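Local coordinates for sulfatase (Bacteroides fragilis CAG:558, PDB 6USS), which probably hydrolyses aryl sulfate esters as a calcium-dependent member of the sulfatase family, studied here as a variant altered at its catalytic position, at residues 146-151 with 179-184; 90-95 with 163-168; 151-156 with 386-391. The protein carries 1 engineered substitution. All blocks are in the same frame, centred on the assembly; numbering follows the deposited sequence.

In the fold
From the N terminus, the first segment to take part is 90-95, on helix 88-97, and contact 2 closes the chain from there to the end of strand 159-164 and the loop that follows, beside the calcium site. Before that closure is reached, helix 149-155 starts contacts 1 and 3. Contact 1 is completed soon afterwards by the turn at 179-184, ahead of strand 185-187, whereas contact 3 waits until 386-391 on helix 383-390. Every pair of contacts therefore crosses along the chain, and none nests. Contacts 1 and 3 share Glu151 and lie about 11 Å apart between centres. Together they join the active-site helix and central sheet to helices 149-155 and 383-390, which pack beside the sheet.

Contact 1: residues 146-151 with 179-184; sequences ATSLAE and YHMGFE
Ser148, the N-cap of helix 149-155, meets the carbonyl of Met181 in a type I beta turn running from Tyr179 to Gly182, so a helix start is fastened to a turn within the sulfatase alpha/beta fold. The serine OG stands anti to its own nitrogen (chi1 -178°) and gives its hydrogen to Met181 O at 2.6 Å, lying in the carbonyl plane on a lone pair. Ser148 OG itself accepts weakly from Ala150 N in a long capping bond, which suits a small hydroxyl residue that must act both as donor and acceptor. The Met181 chain folds back at chi2 and chi3 and brings its terminal CE to 3.8 Å from Ser148 OG, packing a methyl group beside the serine hydroxyl.

Gly182 takes a positive phi (104°), and without a side chain its CA comes within 4.1 Å of Glu151 CA. Glu151 bends at chi2 and lays OE1 over this bare backbone, 3.4 Å from Gly182 CA; OE1 also takes a hydrogen bond from Gln136 and forms a salt bridge with Lys154 of the second subunit. Just after the turn, Phe183 accepts a CH-pi contact from Ala150, whose single methyl sits over the centre of one face: Ala150 CB lies 3.9 Å from the Phe183 ring centroid, only 12° off the normal.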
loop_
_atom_site.group_PDB
_atom_site.type_symbol
_atom_site.label_atom_id
_atom_site.label_comp_id
_atom_site.label_asym_id
_atom_site.label_seq_id
_atom_site.Cartn_x
_atom_site.Cartn_y
_atom_site.Cartn_z
ATOM N N ALA A 146 -4.620 -11.360 -11.646
ATOM C CA ALA A 146 -5.683 -10.474 -12.101
ATOM C C ALA A 146 -5.374 -9.043 -11.700
ATOM O O ALA A 146 -4.686 -8.788 -10.707
ATOM C CB ALA A 146 -7.055 -10.890 -11.554
ATOM N N THR A 147 -5.889 -8.117 -12.504
ATOM C CA THR A 147 -5.810 -6.693 -12.220
ATOM C C THR A 147 -6.894 -6.333 -11.206
ATOM O O THR A 147 -8.090 -6.503 -11.482
ATOM C CB THR A 147 -5.974 -5.905 -13.515
ATOM O OG1 THR A 147 -4.894 -6.242 -14.397
ATOM C CG2 THR A 147 -5.952 -4.419 -13.238
ATOM N N SER A 148 -6.472 -5.851 -10.038
ATOM C CA SER A 148 -7.362 -5.655 -8.904
ATOM C C SER A 148 -8.278 -4.456 -9.091
ATOM O O SER A 148 -7.876 -3.422 -9.632
ATOM C CB SER A 148 -6.570 -5.471 -7.614
ATOM O OG SER A 148 -7.468 -5.327 -6.515
ATOM N N LEU A 149 -9.514 -4.603 -8.610
ATOM C CA LEU A 149 -10.465 -3.500 -8.643
ATOM C C LEU A 149 -9.935 -2.274 -7.897
ATOM O O LEU A 149 -10.138 -1.136 -8.342
ATOM C CB LEU A 149 -11.795 -3.966 -8.061
ATOM C CG LEU A 149 -12.883 -2.940 -7.727
ATOM C CD1 LEU A 149 -13.402 -2.190 -8.943
ATOM C CD2 LEU A 149 -14.022 -3.641 -7.035
ATOM N N ALA A 150 -9.258 -2.482 -6.758
ATOM C CA ALA A 150 -8.747 -1.356 -5.977
ATOM C C ALA A 150 -7.563 -0.684 -6.654
ATOM O O ALA A 150 -7.354 0.524 -6.471
ATOM C CB ALA A 150 -8.344 -1.814 -4.573
ATOM N N GLU A 151 -6.762 -1.451 -7.403
ATOM C CA GLU A 151 -5.667 -0.870 -8.175
ATOM C C GLU A 151 -6.191 0.108 -9.221
ATOM O O GLU A 151 -5.610 1.181 -9.427
ATOM C CB GLU A 151 -4.852 -1.980 -8.842
ATOM C CG GLU A 151 -3.471 -1.549 -9.356
ATOM C CD GLU A 151 -2.490 -1.206 -8.219
ATOM O OE1 GLU A 151 -2.469 -1.945 -7.204
ATOM O OE2 GLU A 151 -1.742 -0.203 -8.345
ATOM N N TYR A 179 -2.665 -4.146 0.792
ATOM C CA TYR A 179 -1.784 -3.215 0.086
ATOM C C TYR A 179 -1.381 -3.755 -1.281
ATOM O O TYR A 179 -1.386 -3.014 -2.271
ATOM C CB TYR A 179 -0.522 -2.940 0.903
ATOM C CG TYR A 179 -0.753 -2.373 2.273
ATOM C CD1 TYR A 179 -1.281 -1.086 2.436
ATOM C CD2 TYR A 179 -0.424 -3.110 3.406
ATOM C CE1 TYR A 179 -1.486 -0.550 3.692
ATOM C CE2 TYR A 179 -0.634 -2.591 4.683
ATOM C CZ TYR A 179 -1.163 -1.306 4.817
ATOM O OH TYR A 179 -1.371 -0.770 6.070
ATOM N N HIS A 180 -0.997 -5.041 -1.352
ATOM C CA HIS A 180 -0.657 -5.630 -2.647
ATOM C C HIS A 180 -1.806 -5.514 -3.638
ATOM O O HIS A 180 -1.574 -5.343 -4.842
ATOM C CB HIS A 180 -0.281 -7.106 -2.509
ATOM C CG HIS A 180 -0.145 -7.802 -3.826
ATOM N ND1 HIS A 180 0.986 -7.695 -4.610
ATOM C CD2 HIS A 180 -1.012 -8.577 -4.519
ATOM C CE1 HIS A 180 0.812 -8.387 -5.723
ATOM N NE2 HIS A 180 -0.390 -8.934 -5.691
ATOM N N MET A 181 -3.048 -5.618 -3.148
ATOM C CA MET A 181 -4.236 -5.607 -3.989
ATOM C C MET A 181 -4.693 -4.202 -4.359
ATOM O O MET A 181 -5.720 -4.057 -5.022
ATOM C CB MET A 181 -5.369 -6.372 -3.294
ATOM C CG MET A 181 -5.052 -7.857 -3.106
ATOM S SD MET A 181 -4.754 -8.688 -4.691
ATOM C CE MET A 181 -6.418 -8.763 -5.383
ATOM N N GLY A 182 -3.967 -3.163 -3.969
ATOM C CA GLY A 182 -4.312 -1.817 -4.382
ATOM C C GLY A 182 -4.971 -0.931 -3.341
ATOM O O GLY A 182 -5.418 0.158 -3.694
ATOM N N PHE A 183 -5.042 -1.349 -2.080
ATOM C CA PHE A 183 -5.544 -0.492 -1.011
ATOM C C PHE A 183 -4.400 0.320 -0.393
ATOM O O PHE A 183 -3.343 -0.228 -0.050
ATOM C CB PHE A 183 -6.253 -1.329 0.063
ATOM C CG PHE A 183 -7.579 -1.903 -0.383
ATOM C CD1 PHE A 183 -8.753 -1.152 -0.282
ATOM C CD2 PHE A 183 -7.651 -3.198 -0.900
ATOM C CE1 PHE A 183 -9.990 -1.679 -0.689
ATOM C CE2 PHE A 183 -8.877 -3.744 -1.316
ATOM C CZ PHE A 183 -10.052 -2.978 -1.214
ATOM N N GLU A 184 -4.605 1.633 -0.269
ATOM C CA GLU A 184 -3.591 2.475 0.349
ATOM C C GLU A 184 -3.618 2.399 1.868
ATOM O O GLU A 184 -2.593 2.674 2.507
ATOM C CB GLU A 184 -3.775 3.915 -0.108
ATOM C CG GLU A 184 -3.610 4.102 -1.612
ATOM C CD GLU A 184 -3.934 5.518 -2.044
ATOM O OE1 GLU A 184 -4.949 6.068 -1.561
ATOM O OE2 GLU A 184 -3.168 6.087 -2.851
#

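Contact 2: residues 90-95 with 163-168; sequences PTRCSL and CGKAHF
The Arg92 guanidinium carries the last methylene of Lys165 over one face, with Lys165 CE 3.3 Å above its plane and shifted toward the rim, while a water lies in plane at its edge. The Phe168 ring has Ala166 O over the centre of one face, and Arg92 O lies near its plane at the edge, 3.8 Å from Phe168 CE1. Arg92 CD approaches the His167 ring obliquely.

The two long side chains cross at about a right angle. Lys165 CG is anti to its backbone N (chi1 159°) and the rest runs extended, which carries the methylenes across the guanidinium. No direct hydrogen bond joins the segments; the water does so instead. It accepts from Arg92 NH1 at 2.7 Å and donates to Lys165 O (2.6 Å) and Ala166 O (2.8 Å), so the loop's carbonyls hold one edge of the arginine.

The two cations are probably tolerated side by side because Asp42 and Asp322, both calcium ligands, lie against them. Arg92 NE and NH2 bond to Asp322 and Asp42 respectively, and Lys165 NZ reaches Asp42 and Gly193 O. Arg92 is the arginine of the (Cys/Ser)-X-Pro-X-Arg core of sulfatases; its first position, naturally a serine here and predicted to become 3-oxoalanine, is the engineered Cys88, which Lys165 and His167 also touch. The contact thus forms second-shell scaffolding for the metal, a role consistent with the family.

Cys93, a small residue, lets the helix come close to the loop, its SG 3.9 Å from Phe168 O. Helix 88-97 lies beside the end of strand 159-164, with Tyr256 of strand 253-258 packed against Arg92 and Phe168, and helix 101-104 touching Cys93.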
loop_
_atom_site.group_PDB
_atom_site.type_symbol
_atom_site.label_atom_id
_atom_site.label_comp_id
_atom_site.label_asym_id
_atom_site.label_seq_id
_atom_site.Cartn_x
_atom_site.Cartn_y
_atom_site.Cartn_z
ATOM N N PRO A 90 -14.547 -17.877 -3.277
ATOM C CA PRO A 90 -14.942 -17.567 -4.662
ATOM C C PRO A 90 -15.675 -16.250 -4.791
ATOM O O PRO A 90 -15.476 -15.540 -5.785
ATOM C CB PRO A 90 -15.825 -18.758 -5.061
ATOM C CG PRO A 90 -16.263 -19.357 -3.784
ATOM C CD PRO A 90 -15.076 -19.189 -2.863
ATOM N N THR A 91 -16.508 -15.893 -3.812
ATOM C CA THR A 91 -17.245 -14.637 -3.908
ATOM C C THR A 91 -16.305 -13.439 -3.838
ATOM O O THR A 91 -16.365 -12.537 -4.686
ATOM C CB THR A 91 -18.299 -14.558 -2.810
ATOM O OG1 THR A 91 -19.296 -15.559 -3.050
ATOM C CG2 THR A 91 -18.955 -13.182 -2.792
ATOM N N ARG A 92 -15.406 -13.425 -2.851
ATOM C CA ARG A 92 -14.571 -12.246 -2.658
ATOM C C ARG A 92 -13.575 -12.075 -3.803
ATOM O O ARG A 92 -13.352 -10.948 -4.267
ATOM C CB ARG A 92 -13.882 -12.317 -1.291
ATOM C CG ARG A 92 -14.806 -11.857 -0.138
ATOM C CD ARG A 92 -14.501 -12.523 1.195
ATOM N NE ARG A 92 -15.661 -12.532 2.084
ATOM C CZ ARG A 92 -16.070 -11.491 2.806
ATOM N NH1 ARG A 92 -15.406 -10.339 2.744
ATOM N NH2 ARG A 92 -17.143 -11.602 3.594
ATOM N N CYS A 93 -12.996 -13.183 -4.297
ATOM C CA CYS A 93 -12.076 -13.111 -5.434
ATOM C C CYS A 93 -12.783 -12.681 -6.723
ATOM O O CYS A 93 -12.193 -11.976 -7.548
ATOM C CB CYS A 93 -11.397 -14.460 -5.629
ATOM S SG CYS A 93 -10.233 -14.858 -4.334
ATOM N N SER A 94 -14.038 -13.088 -6.908
ATOM C CA SER A 94 -14.802 -12.610 -8.049
ATOM C C SER A 94 -15.051 -11.109 -7.961
ATOM O O SER A 94 -14.989 -10.402 -8.977
ATOM C CB SER A 94 -16.121 -13.376 -8.144
ATOM O OG SER A 94 -15.896 -14.724 -8.561
ATOM N N LEU A 95 -15.358 -10.608 -6.756
ATOM C CA LEU A 95 -15.557 -9.179 -6.553
ATOM C C LEU A 95 -14.316 -8.393 -6.944
ATOM O O LEU A 95 -14.389 -7.411 -7.696
ATOM C CB LEU A 95 -15.893 -8.903 -5.090
ATOM C CG LEU A 95 -15.678 -7.444 -4.669
ATOM C CD1 LEU A 95 -16.806 -6.564 -5.176
ATOM C CD2 LEU A 95 -15.529 -7.335 -3.168
ATOM N N CYS A 163 -10.987 -2.289 5.224
ATOM C CA CYS A 163 -11.250 -2.428 6.648
ATOM C C CYS A 163 -11.982 -3.736 6.902
ATOM O O CYS A 163 -13.115 -3.915 6.432
ATOM C CB CYS A 163 -12.070 -1.238 7.145
ATOM S SG CYS A 163 -12.439 -1.334 8.917
ATOM N N GLY A 164 -11.337 -4.639 7.642
ATOM C CA GLY A 164 -11.955 -5.914 7.974
ATOM C C GLY A 164 -11.420 -7.141 7.247
ATOM O O GLY A 164 -10.210 -7.280 7.037
ATOM N N LYS A 165 -12.329 -8.047 6.880
ATOM C CA LYS A 165 -11.960 -9.321 6.273
ATOM C C LYS A 165 -11.526 -9.126 4.825
ATOM O O LYS A 165 -12.308 -8.663 3.991
ATOM C CB LYS A 165 -13.136 -10.292 6.343
ATOM C CG LYS A 165 -13.072 -11.430 5.349
ATOM C CD LYS A 165 -13.872 -12.612 5.862
ATOM C CE LYS A 165 -14.087 -13.643 4.766
ATOM N NZ LYS A 165 -15.058 -14.672 5.206
ATOM N N ALA A 166 -10.278 -9.484 4.521
ATOM C CA ALA A 166 -9.784 -9.412 3.143
ATOM C C ALA A 166 -9.940 -10.782 2.488
ATOM O O ALA A 166 -10.780 -10.963 1.601
ATOM C CB ALA A 166 -8.339 -8.913 3.117
ATOM N N HIS A 167 -9.137 -11.753 2.919
ATOM C CA HIS A 167 -9.319 -13.141 2.505
ATOM C C HIS A 167 -9.201 -13.285 0.980
ATOM O O HIS A 167 -10.013 -13.937 0.331
ATOM C CB HIS A 167 -10.664 -13.648 3.034
ATOM C CG HIS A 167 -10.816 -15.139 3.026
ATOM N ND1 HIS A 167 -12.050 -15.765 3.012
ATOM C CD2 HIS A 167 -9.894 -16.128 3.038
ATOM C CE1 HIS A 167 -11.878 -17.076 3.013
ATOM N NE2 HIS A 167 -10.580 -17.322 3.035
ATOM N N PHE A 168 -8.184 -12.640 0.401
ATOM C CA PHE A 168 -7.955 -12.645 -1.045
ATOM C C PHE A 168 -6.858 -13.604 -1.479
ATOM O O PHE A 168 -6.871 -14.062 -2.627
ATOM C CB PHE A 168 -7.551 -11.255 -1.555
ATOM C CG PHE A 168 -8.622 -10.202 -1.427
ATOM C CD1 PHE A 168 -9.898 -10.404 -1.950
ATOM C CD2 PHE A 168 -8.340 -8.991 -0.790
ATOM C CE1 PHE A 168 -10.883 -9.418 -1.829
ATOM C CE2 PHE A 168 -9.323 -7.995 -0.671
ATOM C CZ PHE A 168 -10.593 -8.209 -1.184
HETATM O O HOH W 1 -13.147 -9.433 1.623
#

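Contact 3: residues 151-156 with 386-391; sequences EILKDN and SILEMA
A nearly parallel helix pair of the alpha/beta fold brings Ile152 and Leu153 of helix 149-155 against Ile387 and Leu388 of helix 383-390 and Ala391 just after it, the short segments running 11° apart at a closest axial approach of 10.6 Å. The interface is wholly apolar, and leucine suits it because its side chain forks into two methyls that can reach different neighbours.

Leu388 is the wedge. Its CG sits beside the backbone N and anti to the carbonyl carbon (chi1 -64°), which carries CD2 between the two residues of the other helix: Leu388 CD2 lies 3.8 Å from Ile152 CG2 and also 3.8 Å from Leu153 CD2. The other branch meets the end of the isoleucine, Leu388 CD1 being 4.0 Å from Ile152 CD1, and these two side chains cross at about a right angle. Leu153 forks in its turn. Its CD1 touches Ile387 CG2 at 3.9 Å, while Leu153 CD2 reaches the methyl of Ala391, CB 3.5 Å away; the small alanine lets the leucine come in so near.

At the end of helix 149-155, Asn156 turns back so that its ND2 donates to Ile152 O at 2.8 Å, a nearly straight bond (164°). Ile152 O lies close to the plane of the Asn156 amide, while ND2 stands tilted from the plane of the carbonyl. An amide suits this spot, where it takes up a carbonyl of the last helical turn.

Toward the central sheet, Ile387 and Ala391 rest on Ile36 of strand 35-41, and Ile387 also meets Ile318 of strand 315-321. Helix 408-412 packs against Ser386 and Met390, while Lys154 of the other helix packs on Gln136 of the second subunit.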
loop_
_atom_site.group_PDB
_atom_site.type_symbol
_atom_site.label_atom_id
_atom_site.label_comp_id
_atom_site.label_asym_id
_atom_site.label_seq_id
_atom_site.Cartn_x
_atom_site.Cartn_y
_atom_site.Cartn_z
ATOM N N GLU A 151 -6.762 -1.451 -7.403
ATOM C CA GLU A 151 -5.667 -0.870 -8.175
ATOM C C GLU A 151 -6.191 0.108 -9.221
ATOM O O GLU A 151 -5.610 1.181 -9.427
ATOM C CB GLU A 151 -4.852 -1.980 -8.842
ATOM C CG GLU A 151 -3.471 -1.549 -9.356
ATOM C CD GLU A 151 -2.490 -1.206 -8.219
ATOM O OE1 GLU A 151 -2.469 -1.945 -7.204
ATOM O OE2 GLU A 151 -1.742 -0.203 -8.345
ATOM N N ILE A 152 -7.294 -0.238 -9.887
ATOM C CA ILE A 152 -7.807 0.615 -10.954
ATOM C C ILE A 152 -8.407 1.890 -10.377
ATOM O O ILE A 152 -8.209 2.990 -10.918
ATOM C CB ILE A 152 -8.825 -0.158 -11.810
ATOM C CG1 ILE A 152 -8.173 -1.385 -12.447
ATOM C CG2 ILE A 152 -9.354 0.723 -12.903
ATOM C CD1 ILE A 152 -9.166 -2.203 -13.230
ATOM N N LEU A 153 -9.150 1.762 -9.272
ATOM C CA LEU A 153 -9.619 2.937 -8.547
ATOM C C LEU A 153 -8.443 3.787 -8.075
ATOM O O LEU A 153 -8.420 5.004 -8.293
ATOM C CB LEU A 153 -10.498 2.511 -7.364
ATOM C CG LEU A 153 -11.847 1.876 -7.714
ATOM C CD1 LEU A 153 -12.554 1.339 -6.480
ATOM C CD2 LEU A 153 -12.719 2.880 -8.417
ATOM N N LYS A 154 -7.449 3.156 -7.435
ATOM C CA LYS A 154 -6.271 3.881 -6.956
ATOM C C LYS A 154 -5.576 4.613 -8.100
ATOM O O LYS A 154 -5.327 5.824 -8.021
ATOM C CB LYS A 154 -5.314 2.907 -6.259
ATOM C CG LYS A 154 -4.065 3.519 -5.593
ATOM C CD LYS A 154 -2.969 2.435 -5.384
ATOM C CE LYS A 154 -1.552 2.961 -5.739
ATOM N NZ LYS A 154 -1.200 4.324 -5.096
ATOM N N ASP A 155 -5.304 3.903 -9.199
ATOM C CA ASP A 155 -4.590 4.496 -10.324
ATOM C C ASP A 155 -5.399 5.576 -11.030
ATOM O O ASP A 155 -4.824 6.371 -11.782
ATOM C CB ASP A 155 -4.187 3.409 -11.322
ATOM C CG ASP A 155 -3.213 2.367 -10.721
ATOM O OD1 ASP A 155 -2.451 2.667 -9.759
ATOM O OD2 ASP A 155 -3.217 1.226 -11.231
ATOM N N ASN A 156 -6.708 5.640 -10.802
ATOM C CA ASN A 156 -7.540 6.690 -11.377
ATOM C C ASN A 156 -7.855 7.810 -10.392
ATOM O O ASN A 156 -8.732 8.633 -10.672
ATOM C CB ASN A 156 -8.840 6.105 -11.921
ATOM C CG ASN A 156 -8.676 5.527 -13.305
ATOM O OD1 ASN A 156 -8.918 6.204 -14.307
ATOM N ND2 ASN A 156 -8.272 4.262 -13.373
ATOM N N SER A 386 -19.274 -2.467 -12.268
ATOM C CA SER A 386 -20.243 -1.468 -11.806
ATOM C C SER A 386 -19.574 -0.406 -10.950
ATOM O O SER A 386 -19.873 0.787 -11.072
ATOM C CB SER A 386 -21.378 -2.123 -11.021
ATOM O OG SER A 386 -21.980 -3.163 -11.766
ATOM N N ILE A 387 -18.656 -0.818 -10.082
ATOM C CA ILE A 387 -18.011 0.146 -9.204
ATOM C C ILE A 387 -17.070 1.048 -10.011
ATOM O O ILE A 387 -17.013 2.262 -9.789
ATOM C CB ILE A 387 -17.312 -0.604 -8.052
ATOM C CG1 ILE A 387 -18.369 -1.045 -7.030
ATOM C CG2 ILE A 387 -16.234 0.271 -7.422
ATOM C CD1 ILE A 387 -17.983 -2.202 -6.119
ATOM N N LEU A 388 -16.361 0.481 -10.995
ATOM C CA LEU A 388 -15.521 1.295 -11.867
ATOM C C LEU A 388 -16.346 2.314 -12.649
ATOM O O LEU A 388 -15.890 3.448 -12.872
ATOM C CB LEU A 388 -14.734 0.385 -12.809
ATOM C CG LEU A 388 -13.762 -0.526 -12.048
ATOM C CD1 LEU A 388 -13.053 -1.473 -12.989
ATOM C CD2 LEU A 388 -12.763 0.285 -11.219
ATOM N N GLU A 389 -17.553 1.924 -13.082
ATOM C CA GLU A 389 -18.426 2.844 -13.804
ATOM C C GLU A 389 -18.983 3.916 -12.875
ATOM O O GLU A 389 -19.117 5.081 -13.268
ATOM C CB GLU A 389 -19.563 2.073 -14.474
ATOM C CG GLU A 389 -20.628 2.951 -15.133
ATOM C CD GLU A 389 -21.572 2.153 -16.041
ATOM O OE1 GLU A 389 -21.381 0.913 -16.181
ATOM O OE2 GLU A 389 -22.494 2.770 -16.632
ATOM N N MET A 390 -19.315 3.539 -11.639
ATOM C CA MET A 390 -19.746 4.534 -10.671
ATOM C C MET A 390 -18.655 5.561 -10.453
ATOM O O MET A 390 -18.934 6.752 -10.253
ATOM C CB MET A 390 -20.110 3.867 -9.345
ATOM C CG MET A 390 -21.438 3.172 -9.312
ATOM S SD MET A 390 -21.430 2.024 -7.925
ATOM C CE MET A 390 -23.133 1.528 -7.808
ATOM N N ALA A 391 -17.401 5.109 -10.472
ATOM C CA ALA A 391 -16.249 5.979 -10.272
ATOM C C ALA A 391 -15.849 6.723 -11.541
ATOM O O ALA A 391 -14.865 7.474 -11.527
ATOM C CB ALA A 391 -15.075 5.161 -9.738
#